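Local coordinates for F-actin-capping protein subunit alpha (Plasmodium berghei, PDB 7A0H) that probably caps the fast-growing barbed ends of actin filaments, blocking subunit exchange there without severing them, at residues Y263-D275 with N279-L286. Residues are numbered along the deposited sequence; the frame is centred on the assembly and turned at random.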
ATOM      1  N   TYR A 263       9.182  10.290  20.163  1.00 53.25           N
ATOM      2  CA  TYR A 263       8.069  10.538  21.054  1.00 57.98           C
ATOM      3  C   TYR A 263       6.759  10.402  20.299  1.00 55.43           C
ATOM      4  O   TYR A 263       5.818   9.804  20.809  1.00 54.02           O
ATOM      5  CB  TYR A 263       8.212  11.919  21.660  1.00 60.49           C
ATOM      6  CG  TYR A 263       6.999  12.289  22.448  1.00 58.85           C
ATOM      7  CD1 TYR A 263       6.911  12.038  23.813  1.00 64.81           C
ATOM      8  CD2 TYR A 263       5.916  12.894  21.812  1.00 67.58           C
ATOM      9  CE1 TYR A 263       5.766  12.414  24.528  1.00 70.79           C
ATOM     10  CE2 TYR A 263       4.778  13.245  22.489  1.00 69.89           C
ATOM     11  CZ  TYR A 263       4.691  12.996  23.853  1.00 80.09           C
ATOM     12  OH  TYR A 263       3.530  13.353  24.491  1.00 84.53           O
ATOM     13  N   ASP A 264       6.692  10.970  19.087  1.00 50.94           N
ATOM     14  CA  ASP A 264       5.476  10.877  18.281  1.00 48.57           C
ATOM     15  C   ASP A 264       5.064   9.445  17.995  1.00 56.73           C
ATOM     16  O   ASP A 264       3.891   9.101  18.084  1.00 57.44           O
ATOM     17  CB  ASP A 264       5.689  11.588  16.959  1.00 57.10           C
ATOM     18  CG  ASP A 264       5.604  13.042  17.096  1.00 66.95           C
ATOM     19  OD1 ASP A 264       4.977  13.463  18.084  1.00 61.79           O
ATOM     20  OD2 ASP A 264       6.085  13.749  16.189  1.00 68.52           O
ATOM     21  N   LEU A 265       6.013   8.608  17.623  1.00 56.28           N
ATOM     22  CA  LEU A 265       5.724   7.247  17.213  1.00 57.83           C
ATOM     23  C   LEU A 265       5.316   6.429  18.416  1.00 61.42           C
ATOM     24  O   LEU A 265       4.420   5.557  18.333  1.00 55.86           O
ATOM     25  CB  LEU A 265       6.951   6.658  16.511  1.00 59.93           C
ATOM     26  CG  LEU A 265       7.278   7.245  15.146  1.00 57.31           C
ATOM     27  CD1 LEU A 265       8.218   6.372  14.319  1.00 49.25           C
ATOM     28  CD2 LEU A 265       6.019   7.439  14.404  1.00 53.29           C
ATOM     29  N   ASN A 266       5.996   6.667  19.538  1.00 54.68           N
ATOM     30  CA  ASN A 266       5.632   6.042  20.801  1.00 57.20           C
ATOM     31  C   ASN A 266       4.268   6.487  21.338  1.00 64.55           C
ATOM     32  O   ASN A 266       3.775   5.865  22.300  1.00 61.83           O
ATOM     33  CB  ASN A 266       6.714   6.311  21.879  1.00 61.36           C
ATOM     34  CG  ASN A 266       7.936   5.377  21.730  1.00 61.19           C
ATOM     35  OD1 ASN A 266       7.946   4.436  20.927  1.00 66.22           O
ATOM     36  ND2 ASN A 266       8.946   5.613  22.542  1.00 70.70           N
ATOM     37  N   HIS A 267       3.655   7.562  20.813  1.00 61.00           N
ATOM     38  CA  HIS A 267       2.299   7.936  21.247  1.00 56.27           C
ATOM     39  C   HIS A 267       1.208   7.783  20.178  1.00 63.75           C
ATOM     40  O   HIS A 267       0.153   8.430  20.273  1.00 59.26           O
ATOM     41  CB  HIS A 267       2.309   9.360  21.796  1.00 62.81           C
ATOM     42  CG  HIS A 267       3.098   9.490  23.058  1.00 80.15           C
ATOM     43  ND1 HIS A 267       4.469   9.344  23.095  1.00 82.44           N
ATOM     44  CD2 HIS A 267       2.699   9.628  24.344  1.00 66.19           C
ATOM     45  CE1 HIS A 267       4.891   9.461  24.342  1.00106.28           C
ATOM     46  NE2 HIS A 267       3.837   9.643  25.116  1.00 90.61           N
ATOM     47  N   LEU A 268       1.460   7.014  19.129  1.00 54.83           N
ATOM     48  CA  LEU A 268       0.404   6.664  18.200  1.00 66.54           C
ATOM     49  C   LEU A 268      -0.440   5.577  18.824  1.00 65.62           C
ATOM     50  O   LEU A 268       0.093   4.684  19.486  1.00 65.58           O
ATOM     51  CB  LEU A 268       0.997   6.140  16.903  1.00 56.38           C
ATOM     52  CG  LEU A 268       1.808   7.207  16.185  1.00 59.30           C
ATOM     53  CD1 LEU A 268       2.367   6.596  14.987  1.00 55.80           C
ATOM     54  CD2 LEU A 268       0.938   8.372  15.835  1.00 60.31           C
ATOM     55  N   ILE A 269      -1.756   5.633  18.608  1.00 62.81           N
ATOM     56  CA  ILE A 269      -2.628   4.538  19.010  1.00 68.36           C
ATOM     57  C   ILE A 269      -3.570   4.140  17.890  1.00 69.09           C
ATOM     58  O   ILE A 269      -3.727   4.832  16.878  1.00 65.25           O
ATOM     59  CB  ILE A 269      -3.421   4.936  20.264  1.00 81.43           C
ATOM     60  CG1 ILE A 269      -4.500   5.926  19.845  1.00 75.12           C
ATOM     61  CG2 ILE A 269      -2.415   5.583  21.267  1.00 84.37           C
ATOM     62  CD1 ILE A 269      -5.471   6.276  20.906  1.00 83.47           C
ATOM     63  N   ALA A 270      -4.155   2.957  18.049  1.00 84.27           N
ATOM     64  CA  ALA A 270      -5.156   2.491  17.100  1.00 71.02           C
ATOM     65  C   ALA A 270      -6.488   3.189  17.384  1.00 77.92           C
ATOM     66  O   ALA A 270      -6.951   3.205  18.532  1.00 82.79           O
ATOM     67  CB  ALA A 270      -5.284   0.982  17.198  1.00 77.44           C
ATOM     68  N   ASN A 271      -7.096   3.777  16.358  1.00 68.33           N
ATOM     69  CA  ASN A 271      -8.408   4.397  16.530  1.00 86.24           C
ATOM     70  C   ASN A 271      -9.451   3.310  16.796  1.00 99.93           C
ATOM     71  O   ASN A 271      -9.479   2.289  16.103  1.00 91.13           O
ATOM     72  CB  ASN A 271      -8.772   5.219  15.287  1.00 88.15           C
ATOM     73  CG  ASN A 271     -10.062   6.045  15.459  1.00 89.90           C
ATOM     74  OD1 ASN A 271     -10.796   5.872  16.415  1.00106.38           O
ATOM     75  ND2 ASN A 271     -10.342   6.924  14.505  1.00114.51           N
ATOM     76  N   THR A 272     -10.230   3.453  17.880  1.00123.85           N
ATOM     77  CA  THR A 272     -11.338   2.538  18.153  1.00109.97           C
ATOM     78  C   THR A 272     -12.698   3.204  17.925  1.00107.18           C
ATOM     79  O   THR A 272     -13.693   2.780  18.505  1.00114.67           O
ATOM     80  CB  THR A 272     -11.289   1.933  19.555  1.00109.94           C
ATOM     81  OG1 THR A 272      -9.995   1.367  19.790  1.00108.94           O
ATOM     82  CG2 THR A 272     -12.323   0.788  19.663  1.00124.59           C
ATOM     83  N   SER A 273     -12.751   4.251  17.101  1.00112.56           N
ATOM     84  CA  SER A 273     -14.023   4.787  16.615  1.00115.20           C
ATOM     85  C   SER A 273     -14.869   3.645  16.038  1.00140.94           C
ATOM     86  O   SER A 273     -14.369   2.529  15.868  1.00133.61           O
ATOM     87  CB  SER A 273     -13.743   5.880  15.581  1.00116.07           C
ATOM     88  OG  SER A 273     -14.945   6.439  15.090  1.00114.85           O
ATOM     89  N   SER A 274     -16.170   3.876  15.807  1.00143.27           N
ATOM     90  CA  SER A 274     -17.063   2.831  15.310  1.00143.02           C
ATOM     91  C   SER A 274     -17.044   2.683  13.791  1.00134.28           C
ATOM     92  O   SER A 274     -17.216   1.571  13.257  1.00110.14           O
ATOM     93  CB  SER A 274     -18.486   3.156  15.748  1.00139.30           C
ATOM     94  OG  SER A 274     -18.893   4.351  15.103  1.00147.51           O
ATOM     95  N   ASP A 275     -16.895   3.796  13.075  1.00129.56           N
ATOM     96  CA  ASP A 275     -16.890   3.859  11.618  1.00127.52           C
ATOM     97  C   ASP A 275     -15.590   3.378  11.006  1.00121.22           C
ATOM     98  O   ASP A 275     -15.292   3.733   9.859  1.00112.05           O
ATOM     99  CB  ASP A 275     -17.194   5.292  11.172  1.00129.42           C
ATOM    100  CG  ASP A 275     -16.005   6.247  11.377  1.00122.34           C
ATOM    101  OD1 ASP A 275     -15.065   5.938  12.154  1.00122.76           O
ATOM    102  OD2 ASP A 275     -16.009   7.330  10.752  1.00119.37           O
ATOM    103  N   ASN A 279     -13.273   4.735   8.005  1.00 85.07           N
ATOM    104  CA  ASN A 279     -12.447   5.784   8.608  1.00 86.96           C
ATOM    105  C   ASN A 279     -11.077   5.902   7.934  1.00 85.24           C
ATOM    106  O   ASN A 279     -10.268   4.963   7.938  1.00 75.79           O
ATOM    107  CB  ASN A 279     -12.285   5.523  10.119  1.00104.11           C
ATOM    108  CG  ASN A 279     -12.023   6.819  10.963  1.00 96.54           C
ATOM    109  OD1 ASN A 279     -11.195   7.656  10.615  1.00 91.94           O
ATOM    110  ND2 ASN A 279     -12.731   6.953  12.087  1.00 96.89           N
ATOM    111  N   THR A 280     -10.792   7.102   7.427  1.00 95.94           N
ATOM    112  CA  THR A 280      -9.494   7.375   6.839  1.00 90.45           C
ATOM    113  C   THR A 280      -8.361   7.249   7.847  1.00 81.96           C
ATOM    114  O   THR A 280      -7.209   7.035   7.454  1.00 71.96           O
ATOM    115  CB  THR A 280      -9.451   8.792   6.267  1.00102.69           C
ATOM    116  OG1 THR A 280      -9.625   9.740   7.337  1.00131.34           O
ATOM    117  CG2 THR A 280     -10.542   8.984   5.220  1.00104.30           C
ATOM    118  N   ARG A 281      -8.633   7.478   9.131  1.00 83.56           N
ATOM    119  CA  ARG A 281      -7.581   7.477  10.154  1.00 83.62           C
ATOM    120  C   ARG A 281      -7.823   6.284  11.075  1.00 81.50           C
ATOM    121  O   ARG A 281      -8.632   6.357  12.004  1.00 78.70           O
ATOM    122  CB  ARG A 281      -7.570   8.789  10.946  1.00 88.53           C
ATOM    123  CG  ARG A 281      -7.648   9.977  10.079  1.00 81.64           C
ATOM    124  CD  ARG A 281      -7.914  11.213  10.855  1.00108.03           C
ATOM    125  NE  ARG A 281      -8.242  12.252   9.885  1.00139.67           N
ATOM    126  CZ  ARG A 281      -8.808  13.416  10.181  1.00152.25           C
ATOM    127  NH1 ARG A 281      -9.114  13.709  11.439  1.00146.69           N
ATOM    128  NH2 ARG A 281      -9.080  14.280   9.209  1.00145.08           N
ATOM    129  N   LYS A 282      -7.178   5.162  10.778  1.00 73.05           N
ATOM    130  CA  LYS A 282      -7.210   4.028  11.690  1.00 67.47           C
ATOM    131  C   LYS A 282      -6.102   4.104  12.719  1.00 76.12           C
ATOM    132  O   LYS A 282      -6.186   3.477  13.782  1.00 76.49           O
ATOM    133  CB  LYS A 282      -7.136   2.719  10.899  1.00 75.35           C
ATOM    134  CG  LYS A 282      -8.386   2.492   9.988  1.00 65.92           C
ATOM    135  CD  LYS A 282      -8.237   1.208   9.229  1.00 77.78           C
ATOM    136  CE  LYS A 282      -9.500   0.907   8.346  1.00 81.98           C
ATOM    137  NZ  LYS A 282      -9.918   2.094   7.507  1.00 68.30           N
ATOM    138  N   ILE A 283      -5.073   4.887  12.424  1.00 67.51           N
ATOM    139  CA  ILE A 283      -3.967   5.146  13.317  1.00 72.57           C
ATOM    140  C   ILE A 283      -3.982   6.619  13.622  1.00 62.91           C
ATOM    141  O   ILE A 283      -4.084   7.424  12.686  1.00 71.22           O
ATOM    142  CB  ILE A 283      -2.627   4.727  12.705  1.00 71.11           C
ATOM    143  CG1 ILE A 283      -2.668   3.215  12.477  1.00 76.80           C
ATOM    144  CG2 ILE A 283      -1.514   5.200  13.573  1.00 67.56           C
ATOM    145  CD1 ILE A 283      -1.482   2.689  11.748  1.00 88.27           C
ATOM    146  N   ILE A 284      -3.915   6.968  14.890  1.00 61.89           N
ATOM    147  CA  ILE A 284      -3.985   8.348  15.310  1.00 74.67           C
ATOM    148  C   ILE A 284      -3.106   8.613  16.538  1.00 84.26           C
ATOM    149  O   ILE A 284      -2.690   7.653  17.228  1.00 61.61           O
ATOM    150  CB  ILE A 284      -5.420   8.784  15.632  1.00 83.20           C
ATOM    151  CG1 ILE A 284      -6.010   7.842  16.652  1.00 76.93           C
ATOM    152  CG2 ILE A 284      -6.257   8.843  14.390  1.00 85.93           C
ATOM    153  CD1 ILE A 284      -7.224   8.410  17.252  1.00 85.34           C
ATOM    154  N   PRO A 285      -2.723   9.844  16.771  1.00 96.60           N
ATOM    155  CA  PRO A 285      -2.091  10.220  18.042  1.00101.20           C
ATOM    156  C   PRO A 285      -3.139  10.625  19.079  1.00110.82           C
ATOM    157  O   PRO A 285      -4.315  10.810  18.780  1.00105.82           O
ATOM    158  CB  PRO A 285      -1.238  11.420  17.633  1.00 99.33           C
ATOM    159  CG  PRO A 285      -2.060  12.080  16.597  1.00105.14           C
ATOM    160  CD  PRO A 285      -2.734  10.971  15.818  1.00 94.68           C
ATOM    161  N   LEU A 286      -2.695  10.683  20.332  1.00138.62           N
ATOM    162  CA  LEU A 286      -3.462  11.395  21.372  1.00121.05           C
ATOM    163  C   LEU A 286      -3.093  12.885  21.460  1.00131.04           C
ATOM    164  O   LEU A 286      -3.950  13.775  21.400  1.00146.52           O
ATOM    165  CB  LEU A 286      -3.284  10.739  22.732  1.00100.78           C
ATOM    166  CG  LEU A 286      -3.792   9.302  22.801  1.00127.73           C
ATOM    167  CD1 LEU A 286      -3.393   8.601  24.086  1.00107.48           C
ATOM    168  CD2 LEU A 286      -5.339   9.282  22.639  1.00145.67           C
TER
HETATM  169  O   HOH W   1     -12.358   9.184  14.339  1.00 90.94           O
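Ile-269 and Ile-284 form an antiparallel hydrogen-bonded pair, with Ile-269 N to Ile-284 O at 2.6 Å and Ile-284 N to Ile-269 O at 2.9 Å. The N-to-C directions of the short strands 268-270 and 283-285 lie 137° apart, antiparallel with a marked twist. Asn-271 N extends the ladder to Lys-282 O at 2.7 Å.

The side chains of Ile-269 and Ile-284 lie on one face of this ribbon. Each holds CG1 between its backbone N and carbonyl carbon, and Ile-269 CG1 meets Ile-284 CG1 at 4.0 Å. Beyond them, CD1 of Ile-269 reaches CD2 of Leu-286, the two side chains crossing at about a right angle. Ala-270 and Ile-283 point to the other face.

In the loop that joins the strands the contact becomes polar. Asn-271 has CG anti to its backbone N (chi1 -173°), which carries the amide across to the facing segment. There Asn-271 ND2 donates to Arg-281 O at 3.1 Å, nearly in the amide plane. Asn-271 OD1 accepts from Ser-273 N and closes an Asx turn. The amide of Asn-279 stands 74° from that of Asn-271, and one water accepts from both ND2 atoms. Asn-279 ND2 also donates to Asp-275 OD1, on the syn side of the carboxylate; the modelled distance between these two atoms, 2.5 Å, is doubtfully short and is no measure of strength. Ser-273 OG meets the same oxygen from above the carboxylate plane. Asn-279 OD1 accepts from Arg-281 N, a second Asx turn. Both asparagines thus tie down loop backbone as well as bridge the segments.

Glu-221 of the second subunit accepts from the backbone N of Lys-282 and Ile-283, and Tyr-183 of that subunit bonds Lys-282 NZ. The arrangement is a two-stranded antiparallel beta hairpin with a long loop, after helix 243-266, at the C-terminal end of the modelled chain and against the partner subunit of the homodimer.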